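PDB 2HPG: ABC transporter, periplasmic substrate-binding protein from Thermotoga maritima, which probably captures a small solute in the periplasm and delivers it to a tripartite ATP-independent (TRAP) membrane transporter. Local coordinates for residues I161-P164 with A168-E171. Numbering follows the deposited sequence.
Sequences IRTP and AWQE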
loop_
_atom_site.group_PDB
_atom_site.type_symbol
_atom_site.label_atom_id
_atom_site.label_comp_id
_atom_site.label_asym_id
_atom_site.label_seq_id
_atom_site.Cartn_x
_atom_site.Cartn_y
_atom_site.Cartn_z
ATOM N N ILE A 161 4.408 -8.115 -17.240
ATOM C CA ILE A 161 3.794 -6.990 -16.502
ATOM C C ILE A 161 4.635 -6.598 -15.295
ATOM O O ILE A 161 4.908 -7.425 -14.417
ATOM C CB ILE A 161 2.388 -7.381 -15.985
ATOM C CG1 ILE A 161 1.437 -7.678 -17.157
ATOM C CG2 ILE A 161 1.817 -6.309 -15.108
ATOM C CD1 ILE A 161 1.226 -6.496 -18.130
ATOM N N ARG A 162 5.015 -5.331 -15.223
ATOM C CA ARG A 162 5.900 -4.905 -14.162
ATOM C C ARG A 162 5.056 -4.735 -12.909
ATOM O O ARG A 162 3.910 -4.246 -12.956
ATOM C CB ARG A 162 6.724 -3.663 -14.544
ATOM C CG ARG A 162 6.376 -2.383 -13.860
ATOM C CD ARG A 162 7.109 -2.104 -12.580
ATOM N NE ARG A 162 6.194 -1.451 -11.680
ATOM C CZ ARG A 162 6.455 -0.873 -10.511
ATOM N NH1 ARG A 162 7.662 -0.676 -10.021
ATOM N NH2 ARG A 162 5.416 -0.404 -9.841
ATOM N N THR A 163 5.606 -5.219 -11.800
ATOM C CA THR A 163 4.944 -5.116 -10.488
ATOM C C THR A 163 6.079 -5.004 -9.451
ATOM O O THR A 163 7.206 -5.361 -9.763
ATOM C CB THR A 163 4.008 -6.328 -10.281
ATOM O OG1 THR A 163 3.188 -6.127 -9.125
ATOM C CG2 THR A 163 4.812 -7.613 -10.164
ATOM N N PRO A 164 5.820 -4.426 -8.262
ATOM C CA PRO A 164 6.890 -4.264 -7.266
ATOM C C PRO A 164 7.606 -5.576 -6.941
ATOM O O PRO A 164 7.112 -6.644 -7.280
ATOM C CB PRO A 164 6.151 -3.711 -6.068
ATOM C CG PRO A 164 5.017 -2.986 -6.656
ATOM C CD PRO A 164 4.568 -3.808 -7.793
ATOM N N ALA A 168 4.813 -11.015 -2.411
ATOM C CA ALA A 168 3.355 -10.846 -2.427
ATOM C C ALA A 168 2.859 -10.319 -3.782
ATOM O O ALA A 168 1.866 -10.797 -4.318
ATOM C CB ALA A 168 2.897 -9.940 -1.296
ATOM N N TRP A 169 3.574 -9.352 -4.339
ATOM C CA TRP A 169 3.248 -8.809 -5.663
ATOM C C TRP A 169 3.546 -9.769 -6.810
ATOM O O TRP A 169 2.697 -10.008 -7.675
ATOM C CB TRP A 169 4.062 -7.558 -5.931
ATOM C CG TRP A 169 4.015 -6.478 -4.906
ATOM C CD1 TRP A 169 4.935 -6.259 -3.928
ATOM C CD2 TRP A 169 3.081 -5.374 -4.831
ATOM N NE1 TRP A 169 4.619 -5.114 -3.228
ATOM C CE2 TRP A 169 3.484 -4.562 -3.756
ATOM C CE3 TRP A 169 1.943 -5.012 -5.563
ATOM C CZ2 TRP A 169 2.796 -3.389 -3.391
ATOM C CZ3 TRP A 169 1.265 -3.850 -5.214
ATOM C CH2 TRP A 169 1.687 -3.059 -4.122
ATOM N N GLN A 170 4.775 -10.288 -6.833
ATOM C CA GLN A 170 5.236 -11.133 -7.929
ATOM C C GLN A 170 4.360 -12.369 -8.066
ATOM O O GLN A 170 3.891 -12.698 -9.160
ATOM C CB GLN A 170 6.702 -11.529 -7.742
ATOM C CG GLN A 170 7.689 -10.373 -7.728
ATOM C CD GLN A 170 7.978 -9.809 -9.083
ATOM O OE1 GLN A 170 8.384 -10.541 -9.969
ATOM N NE2 GLN A 170 7.809 -8.491 -9.247
ATOM N N GLU A 171 4.130 -13.049 -6.954
ATOM C CA GLU A 171 3.342 -14.288 -6.946
ATOM C C GLU A 171 1.885 -14.045 -7.270
ATOM O O GLU A 171 1.269 -14.859 -7.925
ATOM C CB GLU A 171 3.427 -14.955 -5.574
ATOM C CG GLU A 171 4.825 -15.400 -5.212
ATOM C CD GLU A 171 5.282 -16.600 -5.999
ATOM O OE1 GLU A 171 4.414 -17.333 -6.539
ATOM O OE2 GLU A 171 6.521 -16.804 -6.085
#
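Pro-164 lays its CB-CG-CD edge across one face of the Trp-169 indole, its ring slightly tilted so that N and CA stand farther off, a worked example of how proline, with its preformed ring of C-H groups, can serve as a partner for an aromatic face. Followed from CB, the proline side chain tracks across the bicycle. CB of Pro-164 stands over the five-membered ring of Trp-169, 3.4 Å from its centroid and 5° from the ring normal, a CH-pi contact over the face. CG of Pro-164 comes next, above the bond shared by the two rings, 3.6 Å from both CD2 and CE2 of Trp-169. CD of Pro-164 lies beyond the CD2-CE3 edge of the six-membered ring, 3.6 Å from CE3 of Trp-169. The indole is put under the proline by a chi1 of -53°, which sets CG of Trp-169 anti to its own carbonyl carbon.

The backbone of Pro-164 adds a polar tie. Its carbonyl O accepts a hydrogen bond from NE2 of Gln-170 at 2.8 Å, nearly straight at 167° and lying in the plane of the amide, although NE2 approaches from above the carbonyl plane. A bend at chi2 of Gln-170 turns its amide back to this oxygen. The same NE2 packs 3.3 Å from CG2 of Thr-163, whose OG1 instead rests near CB of Trp-169 and hydrogen-bonds to Glu-201.

The contact joins the end of strand 160-162 to the first turn of helix 167-176 within a beta-alpha-beta unit that goes on to the parallel strand 179-181. The 161-164 segment is hydrogen-bonded through its backbone to Val-181 and Gly-199 of the neighbouring strands, while Phe-225 of strand 218-234 meets the Trp-169 ring edge-to-face and Arg-142 of strand 130-146 touches both Pro-164 and Trp-169.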